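Local coordinates for protein exosome complex component Rrp42 (Pyrococcus abyssi, PDB 2PO1) that probably serves as a non-catalytic subunit of the archaeal RNA-degrading exosome, helping to structure the active site of its partner Rrp41, at residues C[121-125]-C[126-130]; C[129-132]-C[133-137]; C[20-24]-C[25-29]; C[248-251]-C[252-256]. All blocks are in the same frame, centred on the assembly; numbering follows the deposited sequence.

Contact 1: residues C[121-125]-C[126-130]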
# COMPACT_ATOMS: atom_id res chain seq x y z
N LYS C 121 26.52 2.28 19.83
CA LYS C 121 25.85 1.77 21.01
C LYS C 121 25.48 2.88 21.98
O LYS C 121 25.50 2.70 23.20
CB LYS C 121 26.73 0.73 21.65
CG LYS C 121 26.87 -0.50 20.78
CD LYS C 121 27.33 -1.64 21.68
CE LYS C 121 27.01 -2.99 21.10
NZ LYS C 121 28.21 -3.53 20.37
N ALA C 122 25.14 4.03 21.42
CA ALA C 122 24.76 5.17 22.24
C ALA C 122 23.53 4.83 23.03
O ALA C 122 23.40 5.26 24.14
CB ALA C 122 24.52 6.41 21.37
N LEU C 123 22.63 4.04 22.45
CA LEU C 123 21.56 3.46 23.23
C LEU C 123 22.02 2.06 23.40
O LEU C 123 22.07 1.29 22.42
CB LEU C 123 20.26 3.40 22.48
CG LEU C 123 18.90 3.56 23.18
CD1 LEU C 123 17.84 2.82 22.40
CD2 LEU C 123 18.92 3.24 24.58
N ASN C 124 22.35 1.69 24.63
CA ASN C 124 22.85 0.36 24.83
C ASN C 124 21.70 -0.67 24.90
O ASN C 124 21.06 -0.81 25.94
CB ASN C 124 23.67 0.36 26.10
CG ASN C 124 24.48 -0.85 26.21
OD1 ASN C 124 24.13 -1.88 25.65
ND2 ASN C 124 25.60 -0.74 26.89
N LEU C 125 21.47 -1.39 23.81
CA LEU C 125 20.34 -2.29 23.69
C LEU C 125 20.44 -3.48 24.59
O LEU C 125 19.43 -4.15 24.88
CB LEU C 125 20.19 -2.79 22.23
CG LEU C 125 20.06 -1.72 21.17
CD1 LEU C 125 19.84 -2.35 19.83
CD2 LEU C 125 18.94 -0.72 21.48
N GLU C 126 21.66 -3.77 25.01
CA GLU C 126 21.92 -4.88 25.92
C GLU C 126 21.41 -4.58 27.32
O GLU C 126 21.17 -5.48 28.11
CB GLU C 126 23.41 -5.15 25.93
CG GLU C 126 23.83 -6.00 24.77
CD GLU C 126 25.04 -5.45 24.07
OE1 GLU C 126 26.17 -5.94 24.35
OE2 GLU C 126 24.84 -4.52 23.27
N LYS C 127 21.24 -3.32 27.63
CA LYS C 127 20.76 -2.89 28.92
C LYS C 127 19.27 -2.62 28.84
O LYS C 127 18.71 -1.84 29.62
CB LYS C 127 21.54 -1.66 29.37
CG LYS C 127 23.00 -1.95 29.54
CD LYS C 127 23.77 -0.81 30.17
CE LYS C 127 25.22 -1.25 30.55
NZ LYS C 127 25.88 -0.11 31.21
N MET C 128 18.61 -3.28 27.90
CA MET C 128 17.19 -3.03 27.64
C MET C 128 16.44 -4.34 27.59
O MET C 128 15.31 -4.42 27.10
CB MET C 128 17.01 -2.25 26.33
CG MET C 128 17.22 -0.79 26.50
SD MET C 128 17.19 0.10 24.96
CE MET C 128 16.03 -0.85 24.00
N VAL C 129 17.08 -5.36 28.14
CA VAL C 129 16.51 -6.70 28.20
C VAL C 129 15.82 -6.90 29.53
O VAL C 129 16.35 -6.54 30.57
CB VAL C 129 17.60 -7.77 28.01
CG1 VAL C 129 17.03 -9.12 28.23
CG2 VAL C 129 18.16 -7.65 26.62
N ILE C 130 14.61 -7.44 29.50
CA ILE C 130 13.91 -7.76 30.75
C ILE C 130 13.93 -9.26 30.96
O ILE C 130 14.32 -9.74 32.03
CB ILE C 130 12.45 -7.24 30.77
CG1 ILE C 130 12.40 -5.76 30.39
CG2 ILE C 130 11.80 -7.49 32.12
CD1 ILE C 130 13.35 -4.85 31.17
O HOH W 1 23.65 -1.68 21.84
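With CG trans to its backbone N (chi1 -166°), Asn124 turns its amide toward the residues that follow, and a kink at chi2 (133°) folds the carboxylate of Glu126 back toward that amide. Asn124 OD1 accepts the backbone N-H of Glu126 at 3.2 Å, the donor somewhat tilted from the amide plane; amide and carboxylate planes stand 68° apart. Asn124 ND2 lies against the methylene chain of Lys127, 3.7 Å from its CE, and Glu193 takes both polar ends, one oxygen bound to Asn124 ND2 and the other to Lys127 NZ. Lys121 brings its CE to 3.4 Å from Glu126 OE2, yet NZ stays beyond salt-bridge range. A water accepts from Leu125 N and donates weakly to Glu126 OE2. On the inward side, Met128 SD sits 3.6 Å from Leu123 CD2, the two side chains crossing at about a right angle, while Met128 CE meets Leu125 CD2 at 3.9 Å; Met83 and Val139 join this apolar cluster. The backbone bond from Lys127 N to Asn124 O, 3.0 Å, closes the turn. The arrangement is an Asx turn leading into a single 3-10 turn, on the connection between helix 104-118 and strand 135-147.

Contact 2: residues C[129-132]-C[133-137]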
# COMPACT_ATOMS: atom_id res chain seq x y z
N VAL C 129 17.08 -5.36 28.14
CA VAL C 129 16.51 -6.70 28.20
C VAL C 129 15.82 -6.90 29.53
O VAL C 129 16.35 -6.54 30.57
CB VAL C 129 17.60 -7.77 28.01
CG1 VAL C 129 17.03 -9.12 28.23
CG2 VAL C 129 18.16 -7.65 26.62
N ILE C 130 14.61 -7.44 29.50
CA ILE C 130 13.91 -7.76 30.75
C ILE C 130 13.93 -9.26 30.96
O ILE C 130 14.32 -9.74 32.03
CB ILE C 130 12.45 -7.24 30.77
CG1 ILE C 130 12.40 -5.76 30.39
CG2 ILE C 130 11.80 -7.49 32.12
CD1 ILE C 130 13.35 -4.85 31.17
N VAL C 131 13.50 -10.01 29.96
CA VAL C 131 13.62 -11.46 30.01
C VAL C 131 14.31 -11.79 28.71
O VAL C 131 13.73 -11.55 27.65
CB VAL C 131 12.25 -12.13 30.07
CG1 VAL C 131 12.39 -13.64 30.13
CG2 VAL C 131 11.47 -11.60 31.26
N PRO C 132 15.58 -12.24 28.77
CA PRO C 132 16.29 -12.57 27.54
C PRO C 132 15.47 -13.43 26.58
O PRO C 132 14.84 -14.38 26.99
CB PRO C 132 17.53 -13.32 28.05
CG PRO C 132 17.81 -12.65 29.34
CD PRO C 132 16.44 -12.41 29.96
N GLY C 133 15.41 -13.02 25.32
CA GLY C 133 14.72 -13.81 24.32
C GLY C 133 13.21 -13.67 24.31
O GLY C 133 12.55 -14.31 23.50
N LYS C 134 12.65 -12.85 25.20
CA LYS C 134 11.20 -12.80 25.36
C LYS C 134 10.62 -11.41 25.60
O LYS C 134 9.55 -11.10 25.09
CB LYS C 134 10.77 -13.71 26.52
CG LYS C 134 11.30 -15.14 26.40
CD LYS C 134 10.19 -16.14 26.02
CE LYS C 134 9.91 -16.23 24.49
NZ LYS C 134 9.14 -17.51 24.21
N ILE C 135 11.28 -10.59 26.40
CA ILE C 135 10.71 -9.30 26.75
C ILE C 135 11.81 -8.32 26.90
O ILE C 135 12.60 -8.40 27.83
CB ILE C 135 9.91 -9.30 28.08
CG1 ILE C 135 8.69 -10.23 27.99
CG2 ILE C 135 9.52 -7.83 28.46
CD1 ILE C 135 8.16 -10.64 29.28
N VAL C 136 11.86 -7.38 25.96
CA VAL C 136 12.83 -6.32 25.97
C VAL C 136 12.11 -4.98 25.82
O VAL C 136 10.92 -4.89 25.45
CB VAL C 136 13.89 -6.54 24.87
CG1 VAL C 136 14.46 -7.92 24.97
CG2 VAL C 136 13.30 -6.34 23.49
N ARG C 137 12.82 -3.93 26.19
CA ARG C 137 12.36 -2.61 25.90
C ARG C 137 12.47 -2.36 24.40
O ARG C 137 13.46 -2.74 23.75
CB ARG C 137 13.13 -1.55 26.70
CG ARG C 137 12.10 -0.61 27.31
CD ARG C 137 12.74 0.43 28.10
NE ARG C 137 12.96 0.06 29.50
CZ ARG C 137 12.04 0.10 30.44
NH1 ARG C 137 12.38 -0.18 31.69
NH2 ARG C 137 10.77 0.39 30.15
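Ile135 O is gripped by two consecutive backbone N-H groups, Ile130 N and Val131 N, each 2.8 Å from it. Both donors lie in the carbonyl plane, but the bond from Val131 N is the straighter (165° against 143°) and uses a lone pair. Across from it, Val131 O is shared in the same manner: Ile135 N reaches it in plane at 2.9 Å, and Lys134 N comes in tilted from the plane at 3.0 Å. Val131 O and Ile135 O lie side by side, 3.4 Å apart, their C=O bonds pointing opposite ways, and the double donation to each probably offsets their mutual repulsion. Each of these three-residue groups is a classic beta bulge, one on each arm of a tight beta hairpin whose corner, Pro132-Gly133, has type II turn geometry; the positive phi of Gly133 suits a residue without a side chain. The hairpin leads into strand 135-147. Ile135, its CG1 beside the backbone N (chi1 -63°), divides its branches between two neighbours: CG2 packs on Ile130 CB at 3.8 Å, while CD1 reaches along to Val131 CG2 at 4.0 Å. Val181 of the neighbouring sheet lies against all three of these side chains, and Leu70 of strand 60-71 touches both isoleucines. Val129 and Val136 face the other way as a non-hydrogen-bonded pair, Val129 CG2 meeting Val136 CG1 at 4.1 Å. Beside the turn, Lys134 rests its CB and CG near Val131 CG1 before its bent chain carries the amine away.

Contact 3: residues C[20-24]-C[25-29]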
# COMPACT_ATOMS: atom_id res chain seq x y z
N ASN C 20 29.65 32.92 -5.43
CA ASN C 20 30.50 34.07 -5.46
C ASN C 20 30.75 34.57 -4.07
O ASN C 20 31.87 34.93 -3.76
CB ASN C 20 29.93 35.17 -6.37
CG ASN C 20 30.00 34.81 -7.83
OD1 ASN C 20 30.27 33.66 -8.17
ND2 ASN C 20 29.75 35.79 -8.72
N LEU C 21 29.72 34.63 -3.24
CA LEU C 21 29.94 34.96 -1.84
C LEU C 21 30.95 33.99 -1.24
O LEU C 21 31.87 34.41 -0.55
CB LEU C 21 28.65 34.86 -1.04
CG LEU C 21 27.84 36.12 -0.82
CD1 LEU C 21 26.66 35.82 0.04
CD2 LEU C 21 28.66 37.18 -0.19
N LEU C 22 30.79 32.70 -1.54
CA LEU C 22 31.69 31.69 -1.01
C LEU C 22 33.11 31.98 -1.37
O LEU C 22 34.00 31.84 -0.53
CB LEU C 22 31.33 30.31 -1.50
CG LEU C 22 30.37 29.50 -0.66
CD1 LEU C 22 30.53 28.09 -1.16
CD2 LEU C 22 30.66 29.60 0.83
N LYS C 23 33.34 32.41 -2.62
CA LYS C 23 34.67 32.85 -3.08
C LYS C 23 35.26 33.98 -2.24
O LYS C 23 36.49 34.14 -2.16
CB LYS C 23 34.62 33.26 -4.55
CG LYS C 23 34.79 32.12 -5.58
CD LYS C 23 33.95 30.88 -5.28
CE LYS C 23 34.07 29.83 -6.40
NZ LYS C 23 33.90 30.43 -7.77
N GLU C 24 34.40 34.76 -1.61
CA GLU C 24 34.84 35.88 -0.81
C GLU C 24 34.83 35.50 0.66
O GLU C 24 34.91 36.38 1.53
CB GLU C 24 33.95 37.10 -1.08
CG GLU C 24 33.79 37.44 -2.55
CD GLU C 24 32.78 38.55 -2.77
OE1 GLU C 24 33.03 39.67 -2.28
OE2 GLU C 24 31.72 38.28 -3.43
N GLY C 25 34.69 34.20 0.91
CA GLY C 25 34.82 33.64 2.23
C GLY C 25 33.56 33.88 2.99
O GLY C 25 33.56 33.81 4.22
N LYS C 26 32.47 34.14 2.25
CA LYS C 26 31.24 34.57 2.88
C LYS C 26 30.09 33.67 2.56
O LYS C 26 30.09 33.00 1.54
CB LYS C 26 30.91 36.00 2.47
CG LYS C 26 31.90 37.00 2.99
CD LYS C 26 31.58 38.39 2.48
CE LYS C 26 31.82 39.38 3.61
NZ LYS C 26 31.66 40.78 3.02
N ARG C 27 29.13 33.64 3.47
CA ARG C 27 27.90 32.88 3.29
C ARG C 27 26.76 33.86 3.32
O ARG C 27 26.93 34.98 3.79
CB ARG C 27 27.76 31.78 4.36
CG ARG C 27 28.84 30.74 4.26
CD ARG C 27 28.80 29.84 5.47
NE ARG C 27 27.78 28.82 5.35
CZ ARG C 27 27.60 27.84 6.24
NH1 ARG C 27 26.68 26.93 6.03
NH2 ARG C 27 28.36 27.77 7.33
N ILE C 28 25.60 33.47 2.80
CA ILE C 28 24.55 34.44 2.64
C ILE C 28 24.11 35.05 3.95
O ILE C 28 23.60 36.14 3.94
CB ILE C 28 23.30 33.91 1.88
CG1 ILE C 28 22.98 32.50 2.29
CG2 ILE C 28 23.49 34.05 0.38
CD1 ILE C 28 21.50 32.07 2.00
N ASP C 29 24.27 34.34 5.06
CA ASP C 29 23.81 34.83 6.36
C ASP C 29 24.97 35.26 7.23
O ASP C 29 24.83 35.38 8.44
CB ASP C 29 23.03 33.74 7.09
CG ASP C 29 23.86 32.49 7.31
OD1 ASP C 29 23.38 31.56 7.98
OD2 ASP C 29 25.02 32.45 6.81
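Main-chain hydrogen bonds close the helix between Leu21 and Lys26. Lys26 N donates to Leu21 O at 2.9 Å and Gly25 N to Leu22 O at 2.8 Å, the 6→1 and 5→2 pair that defines a Schellman motif, with Gly25 at positive phi (79°) as its C-prime residue. Leu21 O is doubly held, because Glu24 N also donates to it, from the opposite face of its plane. A weaker polar touch runs the other way: Leu22 CA offers its hydrogen to Lys26 O, the carbon 3.3 Å from the oxygen.

Apolar contacts fill the side of the turn. Leu21 spreads its two methyls, CD2 against Lys26 CB at 3.7 Å, the hydrophobic pairing expected across a Schellman motif, and CD1 against Ile28 CG2 at 3.6 Å, these two side chains crossing at about a right angle. Lys26 CG lies beside its own backbone N (chi1 -66°), which brings it to 3.4 Å from Glu24 O. Leu22 and Arg27 instead run side by side and point the same way, Leu22 CD2 lying 4.0 Å from Arg27 CG.

Among charged groups, Glu24 and Lys26 are near without pairing. The guanidinium of Arg27 is held elsewhere, by Val210 O, Gly32 O and a salt bridge to Glu216. Helix 13-23 thus ends against the second-domain sheet: Leu22 packs on Ile207 and Val209 of strand 207-210, and Arg27, packed on Val209, links that strand to helix 214-219 through Glu216.

Contact 4: residues C[248-251]-C[252-256]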
# COMPACT_ATOMS: atom_id res chain seq x y z
N GLU C 248 41.00 14.45 0.90
CA GLU C 248 41.41 15.50 1.83
C GLU C 248 40.22 16.30 2.30
O GLU C 248 40.29 16.87 3.35
CB GLU C 248 42.43 16.41 1.19
CG GLU C 248 42.32 16.40 -0.31
CD GLU C 248 43.05 15.21 -0.93
OE1 GLU C 248 44.22 14.90 -0.50
OE2 GLU C 248 42.46 14.60 -1.85
N GLU C 249 39.14 16.34 1.53
CA GLU C 249 37.90 17.00 2.00
C GLU C 249 37.20 16.20 3.05
O GLU C 249 36.72 16.73 4.04
CB GLU C 249 36.94 17.31 0.84
CG GLU C 249 37.49 18.42 -0.12
CD GLU C 249 36.71 18.52 -1.43
OE1 GLU C 249 36.01 17.54 -1.80
OE2 GLU C 249 36.80 19.57 -2.12
N VAL C 250 37.13 14.89 2.83
CA VAL C 250 36.65 13.96 3.86
C VAL C 250 37.42 14.05 5.18
O VAL C 250 36.83 14.21 6.25
CB VAL C 250 36.70 12.54 3.32
CG1 VAL C 250 36.40 11.49 4.43
CG2 VAL C 250 35.75 12.46 2.16
N MET C 251 38.73 13.92 5.09
CA MET C 251 39.60 14.07 6.24
C MET C 251 39.30 15.38 7.00
O MET C 251 39.11 15.39 8.20
CB MET C 251 41.05 14.06 5.78
CG MET C 251 41.48 12.75 5.11
SD MET C 251 43.18 12.74 4.38
CE MET C 251 44.22 13.41 5.69
N TYR C 252 39.25 16.49 6.26
CA TYR C 252 38.82 17.77 6.81
C TYR C 252 37.45 17.68 7.47
O TYR C 252 37.25 18.20 8.57
CB TYR C 252 38.75 18.83 5.67
CG TYR C 252 38.00 20.07 6.09
CD1 TYR C 252 36.64 20.20 5.80
CD2 TYR C 252 38.62 21.07 6.86
CE1 TYR C 252 35.94 21.27 6.20
CE2 TYR C 252 37.93 22.18 7.25
CZ TYR C 252 36.57 22.25 6.93
OH TYR C 252 35.80 23.32 7.31
N ALA C 253 36.49 17.04 6.79
CA ALA C 253 35.15 16.94 7.30
C ALA C 253 35.19 16.16 8.64
O ALA C 253 34.52 16.52 9.61
CB ALA C 253 34.26 16.19 6.28
N VAL C 254 35.97 15.07 8.68
CA VAL C 254 35.96 14.19 9.85
C VAL C 254 36.46 15.00 11.02
O VAL C 254 35.84 15.10 12.10
CB VAL C 254 36.89 12.97 9.66
CG1 VAL C 254 37.02 12.27 10.97
CG2 VAL C 254 36.29 11.99 8.63
N GLU C 255 37.58 15.65 10.78
CA GLU C 255 38.21 16.39 11.82
C GLU C 255 37.34 17.55 12.34
O GLU C 255 37.16 17.73 13.54
CB GLU C 255 39.57 16.82 11.31
CG GLU C 255 40.19 17.81 12.11
CD GLU C 255 41.67 17.70 12.02
OE1 GLU C 255 42.16 16.85 11.23
OE2 GLU C 255 42.34 18.45 12.77
N THR C 256 36.78 18.32 11.42
CA THR C 256 35.92 19.43 11.75
C THR C 256 34.63 18.98 12.41
O THR C 256 34.17 19.67 13.28
CB THR C 256 35.56 20.17 10.47
OG1 THR C 256 36.77 20.48 9.82
CG2 THR C 256 34.80 21.44 10.76
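The ring of Tyr252 has Glu249 O at its edge, in plane, 3.9 Å from CD1, and Thr256 OG1 over one face, 3.2 Å above the ring plane and displaced toward the rim. A chi1 of 166° swings the ring away from the backbone N; the helical backbone itself puts Tyr252 CB 3.3 Å from Glu249 O. Thr256 OG1 donates to Tyr252 O at 2.6 Å, while Thr256 N comes to the same oxygen from the opposite face, so the carbonyl carries two donors and the threonine hydroxyl is fixed over the ring face, near its rim. Regular i to i+4 bonds join the rest: Ala253 N to Glu249 O at 2.8 Å, Val254 N to Val250 O at 2.7 Å and nearly along the C=O axis, with equivalent bonds from Tyr252 and Glu255. On another side of this alpha-helix, Val250 CG1 comes within 4.2 Å of Val254 CG2. Ala253 and both valines pack on Ile224 or Ile226 of strand 222-228; Val250 and Val254, and with them Met251, touch apolar or aromatic side chains of another protein chain. The polar ends are matched outside this stretch: Glu249 with Lys203, Tyr252 OH with Glu34, and Glu255 with a basic side chain of the other protein. The chemistry implies a helix whose apolar residues serve both domain core and subunit interface, with charged pairs bordering them.

How the contacts relate
Along the chain the order is contact 3, contact 1, contact 2, contact 4. Contacts 1 and 2 are continuous, sharing Val129 and Ile130 with centres about 10 Å apart, and together they carry the chain from helix 104-118 into strand 135-147 of the mixed sheet; each has its nearest atom about 7 Å from the bound nucleic acid. Contact 3 lies on the opposite side of the chain's centre, about 45 Å from contact 1 and 54 Å from contact 2, centre to centre. Contact 4, on helix 247-275, is about 20 Å from contact 3, centre to centre. Contacts 1 and 2 thus lie toward the nucleic acid, contacts 3 and 4 at the four-stranded second-domain sheet, where contact 4 also meets another subunit.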